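Local coordinates for cystathionine gamma-lyase (Saccharomyces cerevisiae, PDB 1N8P), which belongs to the pyridoxal-phosphate-dependent enzymes of the Cys/Met metabolism family and carries pyridoxal-5'-phosphate in its pocket, at residues T146-Q158 with P284-Q298. Sequence-based numbering, arbitrary orientation.
Sequences TPTNPTLKVTDIQ and PGLKTHPNYDVVLKQ
In this pyridoxal-phosphate enzyme, the loop between strand 139-144 of the large mixed sheet and helix 157-167, which carries the cis peptide bond before Pro150, lies against the short helix 292-298 of the segment that joins strands 278-282 and 307-312 of the smaller sheet; Val154 and Gln298 have the largest shares in their segments. Val154, a branched residue with a methyl for each side, sends CG1, anti to its backbone N (chi1 175°), against CG1 of Val294, while its CG2 meets CG2 of Val295 at 3.6 Å and CB of Pro284 at 4.0 Å. Pro284, rigid and apolar, also receives Leu152, whose CB lies 4.1 Å from Pro284 CD. The His289 ring has Pro284 CA over one face and Pro290 CD over the opposite one, and turns an edge to the backbone of Leu152 and Val154. At the other end, Gln298 suits its place because one amide can serve a peptide acceptor and a peptide donor together. Its NE2 donates to Thr155 O (2.9 Å, N-H...O 166°), and its OE1 takes Ile157 N in the carbonyl plane, on a lone pair, at 2.8 Å. Asp156, the N-cap of helix 157-167, divides its carboxylate: OD1 accepts from Lys159 N and, weakly, from Gln158 N, whereas the syn lone pair of OD2 meets Lys297 NZ in a salt bridge of 3.2 Å. Two bonds to the backbone, at Thr155 and Ile157, should fix the rotation of the buried Gln298 amide, and the ammonium of the exposed Lys297 probably helps keep the capping carboxylate ionised at the helix start.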
ATOM      1  N   THR A 146      31.643  -5.591 -11.231  1.00 56.15           N
ATOM      2  CA  THR A 146      32.465  -4.420 -11.525  1.00 58.03           C
ATOM      3  C   THR A 146      33.052  -3.768 -10.298  1.00 55.76           C
ATOM      4  O   THR A 146      34.243  -3.946 -10.043  1.00 70.00           O
ATOM      5  CB  THR A 146      31.733  -3.376 -12.397  1.00 66.22           C
ATOM      6  OG1 THR A 146      30.339  -3.324 -12.049  1.00 56.14           O
ATOM      7  CG2 THR A 146      31.927  -3.713 -13.874  1.00 57.49           C
ATOM      8  N   PRO A 147      32.276  -2.987  -9.532  1.00 39.99           N
ATOM      9  CA  PRO A 147      33.101  -2.506  -8.417  1.00 39.33           C
ATOM     10  C   PRO A 147      32.925  -3.525  -7.284  1.00 39.06           C
ATOM     11  O   PRO A 147      31.829  -3.737  -6.773  1.00 38.60           O
ATOM     12  CB  PRO A 147      32.520  -1.127  -8.110  1.00 39.48           C
ATOM     13  CG  PRO A 147      31.803  -0.768  -9.377  1.00 38.89           C
ATOM     14  CD  PRO A 147      31.173  -2.068  -9.782  1.00 26.28           C
ATOM     15  N   THR A 148      34.002  -4.201  -6.931  1.00 35.26           N
ATOM     16  CA  THR A 148      33.930  -5.203  -5.899  1.00 35.72           C
ATOM     17  C   THR A 148      33.561  -4.613  -4.558  1.00 32.11           C
ATOM     18  O   THR A 148      33.935  -3.503  -4.217  1.00 33.77           O
ATOM     19  CB  THR A 148      35.261  -5.891  -5.745  1.00 41.69           C
ATOM     20  OG1 THR A 148      36.250  -4.915  -5.401  1.00 35.15           O
ATOM     21  CG2 THR A 148      35.650  -6.581  -7.024  1.00 44.98           C
ATOM     22  N   ASN A 149      32.842  -5.396  -3.783  1.00 34.03           N
ATOM     23  CA  ASN A 149      32.420  -4.987  -2.457  1.00 44.13           C
ATOM     24  C   ASN A 149      33.319  -5.700  -1.435  1.00 44.84           C
ATOM     25  O   ASN A 149      33.325  -6.928  -1.375  1.00 24.71           O
ATOM     26  CB  ASN A 149      30.953  -5.379  -2.304  1.00 46.77           C
ATOM     27  CG  ASN A 149      30.425  -5.161  -0.931  1.00 44.85           C
ATOM     28  OD1 ASN A 149      30.502  -4.065  -0.380  1.00 51.52           O
ATOM     29  ND2 ASN A 149      29.856  -6.205  -0.371  1.00 41.33           N
ATOM     30  N   PRO A 150      34.051  -4.938  -0.586  1.00 53.64           N
ATOM     31  CA  PRO A 150      34.171  -3.478  -0.422  1.00 52.85           C
ATOM     32  C   PRO A 150      35.503  -2.842  -0.843  1.00 54.58           C
ATOM     33  O   PRO A 150      35.709  -1.648  -0.648  1.00 54.15           O
ATOM     34  CB  PRO A 150      33.988  -3.327   1.063  1.00 59.65           C
ATOM     35  CG  PRO A 150      34.962  -4.428   1.548  1.00 63.33           C
ATOM     36  CD  PRO A 150      34.648  -5.611   0.589  1.00 60.38           C
ATOM     37  N   THR A 151      36.426  -3.632  -1.375  1.00 59.92           N
ATOM     38  CA  THR A 151      37.724  -3.103  -1.793  1.00 57.38           C
ATOM     39  C   THR A 151      37.498  -2.037  -2.865  1.00 56.43           C
ATOM     40  O   THR A 151      38.228  -1.047  -2.955  1.00 60.72           O
ATOM     41  CB  THR A 151      38.630  -4.240  -2.334  1.00 58.98           C
ATOM     42  OG1 THR A 151      38.888  -5.171  -1.281  1.00 60.28           O
ATOM     43  CG2 THR A 151      39.964  -3.699  -2.830  1.00 66.51           C
ATOM     44  N   LEU A 152      36.471  -2.255  -3.673  1.00 49.34           N
ATOM     45  CA  LEU A 152      36.103  -1.333  -4.724  1.00 45.11           C
ATOM     46  C   LEU A 152      37.026  -1.362  -5.933  1.00 44.91           C
ATOM     47  O   LEU A 152      37.370  -0.320  -6.476  1.00 45.87           O
ATOM     48  CB  LEU A 152      36.007   0.077  -4.144  1.00 38.38           C
ATOM     49  CG  LEU A 152      34.973   0.206  -3.016  1.00 27.56           C
ATOM     50  CD1 LEU A 152      34.759   1.657  -2.644  1.00 28.37           C
ATOM     51  CD2 LEU A 152      33.676  -0.393  -3.469  1.00 17.99           C
ATOM     52  N   LYS A 153      37.377  -2.577  -6.361  1.00 46.13           N
ATOM     53  CA  LYS A 153      38.257  -2.844  -7.506  1.00 47.85           C
ATOM     54  C   LYS A 153      37.501  -2.834  -8.838  1.00 41.83           C
ATOM     55  O   LYS A 153      36.579  -3.596  -9.028  1.00 47.91           O
ATOM     56  CB  LYS A 153      38.931  -4.212  -7.312  1.00 50.47           C
ATOM     57  CG  LYS A 153      39.874  -4.625  -8.433  1.00 59.30           C
ATOM     58  CD  LYS A 153      40.372  -6.050  -8.280  1.00 60.32           C
ATOM     59  CE  LYS A 153      41.135  -6.227  -6.974  1.00 70.00           C
ATOM     60  NZ  LYS A 153      40.252  -6.122  -5.766  1.00 70.00           N
ATOM     61  N   VAL A 154      37.902  -1.987  -9.766  1.00 38.59           N
ATOM     62  CA  VAL A 154      37.223  -1.916 -11.046  1.00 37.86           C
ATOM     63  C   VAL A 154      37.762  -2.950 -12.019  1.00 39.15           C
ATOM     64  O   VAL A 154      38.948  -3.213 -12.021  1.00 51.57           O
ATOM     65  CB  VAL A 154      37.407  -0.533 -11.655  1.00 38.61           C
ATOM     66  CG1 VAL A 154      36.813  -0.481 -13.034  1.00 35.73           C
ATOM     67  CG2 VAL A 154      36.750   0.497 -10.763  1.00 40.55           C
ATOM     68  N   THR A 155      36.894  -3.523 -12.845  1.00 30.35           N
ATOM     69  CA  THR A 155      37.269  -4.523 -13.832  1.00 35.13           C
ATOM     70  C   THR A 155      36.872  -4.057 -15.239  1.00 44.10           C
ATOM     71  O   THR A 155      35.816  -3.429 -15.443  1.00 36.22           O
ATOM     72  CB  THR A 155      36.588  -5.905 -13.570  1.00 36.94           C
ATOM     73  OG1 THR A 155      37.066  -6.469 -12.343  1.00 35.61           O
ATOM     74  CG2 THR A 155      36.900  -6.874 -14.689  1.00 32.21           C
ATOM     75  N   ASP A 156      37.735  -4.356 -16.213  1.00 48.97           N
ATOM     76  CA  ASP A 156      37.476  -3.973 -17.603  1.00 47.57           C
ATOM     77  C   ASP A 156      36.559  -4.982 -18.316  1.00 45.54           C
ATOM     78  O   ASP A 156      36.987  -6.034 -18.812  1.00 35.09           O
ATOM     79  CB  ASP A 156      38.791  -3.827 -18.375  1.00 48.98           C
ATOM     80  CG  ASP A 156      38.630  -3.012 -19.654  1.00 47.56           C
ATOM     81  OD1 ASP A 156      37.702  -3.286 -20.443  1.00 41.20           O
ATOM     82  OD2 ASP A 156      39.440  -2.095 -19.870  1.00 51.14           O
ATOM     83  N   ILE A 157      35.282  -4.639 -18.358  1.00 43.42           N
ATOM     84  CA  ILE A 157      34.289  -5.485 -19.000  1.00 47.31           C
ATOM     85  C   ILE A 157      34.675  -5.888 -20.434  1.00 47.17           C
ATOM     86  O   ILE A 157      34.344  -6.984 -20.881  1.00 48.12           O
ATOM     87  CB  ILE A 157      32.920  -4.775 -18.989  1.00 42.97           C
ATOM     88  CG1 ILE A 157      32.546  -4.479 -17.541  1.00 46.69           C
ATOM     89  CG2 ILE A 157      31.854  -5.647 -19.635  1.00 39.24           C
ATOM     90  CD1 ILE A 157      31.309  -3.647 -17.365  1.00 57.67           C
ATOM     91  N   GLN A 158      35.384  -5.009 -21.140  1.00 47.31           N
ATOM     92  CA  GLN A 158      35.804  -5.270 -22.512  1.00 44.00           C
ATOM     93  C   GLN A 158      36.939  -6.288 -22.563  1.00 51.09           C
ATOM     94  O   GLN A 158      36.841  -7.297 -23.276  1.00 49.68           O
ATOM     95  CB  GLN A 158      36.253  -3.981 -23.178  1.00 47.37           C
ATOM     96  CG  GLN A 158      36.365  -4.128 -24.654  1.00 34.03           C
ATOM     97  CD  GLN A 158      35.101  -4.639 -25.223  1.00 31.26           C
ATOM     98  OE1 GLN A 158      34.198  -3.875 -25.539  1.00 38.49           O
ATOM     99  NE2 GLN A 158      35.003  -5.944 -25.341  1.00 27.54           N
ATOM    100  N   PRO A 284      36.768   4.538  -6.488  1.00 30.49           N
ATOM    101  CA  PRO A 284      37.060   4.524  -7.929  1.00 32.54           C
ATOM    102  C   PRO A 284      37.132   5.895  -8.614  1.00 38.94           C
ATOM    103  O   PRO A 284      37.508   5.990  -9.785  1.00 42.56           O
ATOM    104  CB  PRO A 284      35.934   3.658  -8.504  1.00 37.63           C
ATOM    105  CG  PRO A 284      35.599   2.711  -7.388  1.00 25.62           C
ATOM    106  CD  PRO A 284      35.640   3.648  -6.171  1.00 31.22           C
ATOM    107  N   GLY A 285      36.779   6.951  -7.884  1.00 39.23           N
ATOM    108  CA  GLY A 285      36.796   8.288  -8.444  1.00 34.60           C
ATOM    109  C   GLY A 285      38.069   9.070  -8.173  1.00 39.45           C
ATOM    110  O   GLY A 285      38.243  10.221  -8.617  1.00 35.08           O
ATOM    111  N   LEU A 286      38.969   8.464  -7.421  1.00 35.51           N
ATOM    112  CA  LEU A 286      40.219   9.130  -7.132  1.00 45.03           C
ATOM    113  C   LEU A 286      41.214   8.744  -8.231  1.00 48.30           C
ATOM    114  O   LEU A 286      41.518   7.570  -8.397  1.00 52.48           O
ATOM    115  CB  LEU A 286      40.718   8.704  -5.758  1.00 42.13           C
ATOM    116  CG  LEU A 286      39.881   9.204  -4.582  1.00 33.34           C
ATOM    117  CD1 LEU A 286      40.475   8.737  -3.249  1.00 34.13           C
ATOM    118  CD2 LEU A 286      39.882  10.700  -4.620  1.00 37.72           C
ATOM    119  N   LYS A 287      41.703   9.728  -8.990  1.00 52.70           N
ATOM    120  CA  LYS A 287      42.647   9.477 -10.099  1.00 54.62           C
ATOM    121  C   LYS A 287      43.771   8.498  -9.742  1.00 53.14           C
ATOM    122  O   LYS A 287      44.428   7.906 -10.619  1.00 50.62           O
ATOM    123  CB  LYS A 287      43.256  10.800 -10.590  1.00 49.84           C
ATOM    124  CG  LYS A 287      42.252  11.711 -11.255  1.00 47.61           C
ATOM    125  CD  LYS A 287      42.887  13.005 -11.654  1.00 45.54           C
ATOM    126  CE  LYS A 287      41.838  13.994 -12.088  1.00 51.23           C
ATOM    127  NZ  LYS A 287      40.965  14.433 -10.966  1.00 41.19           N
ATOM    128  N   THR A 288      43.962   8.335  -8.445  1.00 43.60           N
ATOM    129  CA  THR A 288      44.964   7.460  -7.910  1.00 49.46           C
ATOM    130  C   THR A 288      44.432   6.025  -7.739  1.00 53.50           C
ATOM    131  O   THR A 288      45.104   5.154  -7.177  1.00 56.95           O
ATOM    132  CB  THR A 288      45.379   7.999  -6.577  1.00 55.43           C
ATOM    133  OG1 THR A 288      44.226   8.030  -5.717  1.00 64.98           O
ATOM    134  CG2 THR A 288      45.919   9.410  -6.738  1.00 50.41           C
ATOM    135  N   HIS A 289      43.224   5.772  -8.215  1.00 50.19           N
ATOM    136  CA  HIS A 289      42.658   4.442  -8.092  1.00 51.09           C
ATOM    137  C   HIS A 289      43.353   3.445  -9.034  1.00 55.55           C
ATOM    138  O   HIS A 289      43.511   3.680 -10.238  1.00 53.80           O
ATOM    139  CB  HIS A 289      41.171   4.476  -8.396  1.00 46.04           C
ATOM    140  CG  HIS A 289      40.472   3.184  -8.118  1.00 45.00           C
ATOM    141  ND1 HIS A 289      40.074   2.815  -6.852  1.00 42.41           N
ATOM    142  CD2 HIS A 289      40.071   2.189  -8.944  1.00 44.44           C
ATOM    143  CE1 HIS A 289      39.451   1.653  -6.911  1.00 34.86           C
ATOM    144  NE2 HIS A 289      39.435   1.252  -8.168  1.00 45.00           N
ATOM    145  N   PRO A 290      43.758   2.298  -8.488  1.00 53.74           N
ATOM    146  CA  PRO A 290      44.435   1.267  -9.256  1.00 51.73           C
ATOM    147  C   PRO A 290      43.925   1.054 -10.648  1.00 51.65           C
ATOM    148  O   PRO A 290      44.687   0.758 -11.550  1.00 60.10           O
ATOM    149  CB  PRO A 290      44.275   0.046  -8.379  1.00 49.38           C
ATOM    150  CG  PRO A 290      44.513   0.634  -7.045  1.00 50.87           C
ATOM    151  CD  PRO A 290      43.643   1.888  -7.080  1.00 55.21           C
ATOM    152  N   ASN A 291      42.645   1.225 -10.864  1.00 52.37           N
ATOM    153  CA  ASN A 291      42.172   0.964 -12.210  1.00 58.29           C
ATOM    154  C   ASN A 291      41.520   2.205 -12.812  1.00 53.43           C
ATOM    155  O   ASN A 291      40.694   2.102 -13.727  1.00 48.31           O
ATOM    156  CB  ASN A 291      41.188  -0.221 -12.163  1.00 68.85           C
ATOM    157  CG  ASN A 291      41.665  -1.368 -11.228  1.00 70.00           C
ATOM    158  OD1 ASN A 291      42.564  -2.154 -11.576  1.00 69.53           O
ATOM    159  ND2 ASN A 291      41.058  -1.452 -10.034  1.00 62.77           N
ATOM    160  N   TYR A 292      41.933   3.372 -12.321  1.00 42.39           N
ATOM    161  CA  TYR A 292      41.347   4.619 -12.769  1.00 44.92           C
ATOM    162  C   TYR A 292      41.167   4.739 -14.273  1.00 45.24           C
ATOM    163  O   TYR A 292      40.297   5.485 -14.745  1.00 45.56           O
ATOM    164  CB  TYR A 292      42.144   5.819 -12.259  1.00 45.12           C
ATOM    165  CG  TYR A 292      41.347   7.096 -12.369  1.00 46.92           C
ATOM    166  CD1 TYR A 292      40.340   7.392 -11.448  1.00 48.07           C
ATOM    167  CD2 TYR A 292      41.496   7.933 -13.468  1.00 46.43           C
ATOM    168  CE1 TYR A 292      39.494   8.475 -11.627  1.00 46.37           C
ATOM    169  CE2 TYR A 292      40.658   9.018 -13.659  1.00 51.26           C
ATOM    170  CZ  TYR A 292      39.653   9.284 -12.743  1.00 49.76           C
ATOM    171  OH  TYR A 292      38.783  10.324 -12.986  1.00 42.30           O
ATOM    172  N   ASP A 293      41.983   4.003 -15.023  1.00 46.19           N
ATOM    173  CA  ASP A 293      41.930   4.024 -16.481  1.00 45.42           C
ATOM    174  C   ASP A 293      40.605   3.434 -16.947  1.00 45.87           C
ATOM    175  O   ASP A 293      39.997   3.929 -17.889  1.00 41.37           O
ATOM    176  CB  ASP A 293      43.123   3.244 -17.062  1.00 52.19           C
ATOM    177  CG  ASP A 293      43.021   1.710 -16.853  1.00 62.30           C
ATOM    178  OD1 ASP A 293      42.946   1.222 -15.693  1.00 64.53           O
ATOM    179  OD2 ASP A 293      43.034   0.988 -17.878  1.00 59.89           O
ATOM    180  N   VAL A 294      40.160   2.387 -16.254  1.00 45.11           N
ATOM    181  CA  VAL A 294      38.899   1.709 -16.560  1.00 45.85           C
ATOM    182  C   VAL A 294      37.706   2.575 -16.149  1.00 42.03           C
ATOM    183  O   VAL A 294      36.697   2.666 -16.851  1.00 41.06           O
ATOM    184  CB  VAL A 294      38.809   0.373 -15.817  1.00 41.79           C
ATOM    185  CG1 VAL A 294      37.522  -0.320 -16.167  1.00 38.78           C
ATOM    186  CG2 VAL A 294      40.001  -0.481 -16.163  1.00 33.21           C
ATOM    187  N   VAL A 295      37.848   3.203 -14.991  1.00 40.41           N
ATOM    188  CA  VAL A 295      36.846   4.083 -14.443  1.00 33.29           C
ATOM    189  C   VAL A 295      36.495   5.072 -15.538  1.00 37.65           C
ATOM    190  O   VAL A 295      35.348   5.173 -15.940  1.00 36.60           O
ATOM    191  CB  VAL A 295      37.432   4.794 -13.222  1.00 33.51           C
ATOM    192  CG1 VAL A 295      36.580   5.996 -12.830  1.00 35.00           C
ATOM    193  CG2 VAL A 295      37.543   3.800 -12.084  1.00 32.87           C
ATOM    194  N   LEU A 296      37.518   5.765 -16.043  1.00 44.90           N
ATOM    195  CA  LEU A 296      37.373   6.762 -17.105  1.00 44.68           C
ATOM    196  C   LEU A 296      36.759   6.269 -18.421  1.00 49.81           C
ATOM    197  O   LEU A 296      36.425   7.091 -19.278  1.00 52.76           O
ATOM    198  CB  LEU A 296      38.725   7.390 -17.412  1.00 36.55           C
ATOM    199  CG  LEU A 296      39.349   8.318 -16.382  1.00 33.76           C
ATOM    200  CD1 LEU A 296      40.779   8.678 -16.786  1.00 19.52           C
ATOM    201  CD2 LEU A 296      38.495   9.556 -16.273  1.00 21.24           C
ATOM    202  N   LYS A 297      36.633   4.950 -18.591  1.00 50.42           N
ATOM    203  CA  LYS A 297      36.049   4.383 -19.805  1.00 52.16           C
ATOM    204  C   LYS A 297      34.709   3.691 -19.570  1.00 54.53           C
ATOM    205  O   LYS A 297      33.938   3.484 -20.514  1.00 58.60           O
ATOM    206  CB  LYS A 297      37.021   3.397 -20.479  1.00 55.72           C
ATOM    207  CG  LYS A 297      37.738   2.442 -19.541  1.00 57.55           C
ATOM    208  CD  LYS A 297      38.321   1.210 -20.258  1.00 53.52           C
ATOM    209  CE  LYS A 297      39.303   1.550 -21.361  1.00 52.74           C
ATOM    210  NZ  LYS A 297      39.955   0.309 -21.926  1.00 51.20           N
ATOM    211  N   GLN A 298      34.414   3.343 -18.319  1.00 50.79           N
ATOM    212  CA  GLN A 298      33.148   2.673 -18.016  1.00 43.68           C
ATOM    213  C   GLN A 298      32.152   3.515 -17.202  1.00 46.52           C
ATOM    214  O   GLN A 298      30.934   3.350 -17.342  1.00 50.18           O
ATOM    215  CB  GLN A 298      33.427   1.345 -17.310  1.00 36.56           C
ATOM    216  CG  GLN A 298      33.578   0.203 -18.280  1.00 36.14           C
ATOM    217  CD  GLN A 298      34.089  -1.072 -17.650  1.00 43.72           C
ATOM    218  OE1 GLN A 298      34.119  -2.112 -18.306  1.00 48.15           O
ATOM    219  NE2 GLN A 298      34.501  -1.007 -16.385  1.00 35.22           N
TER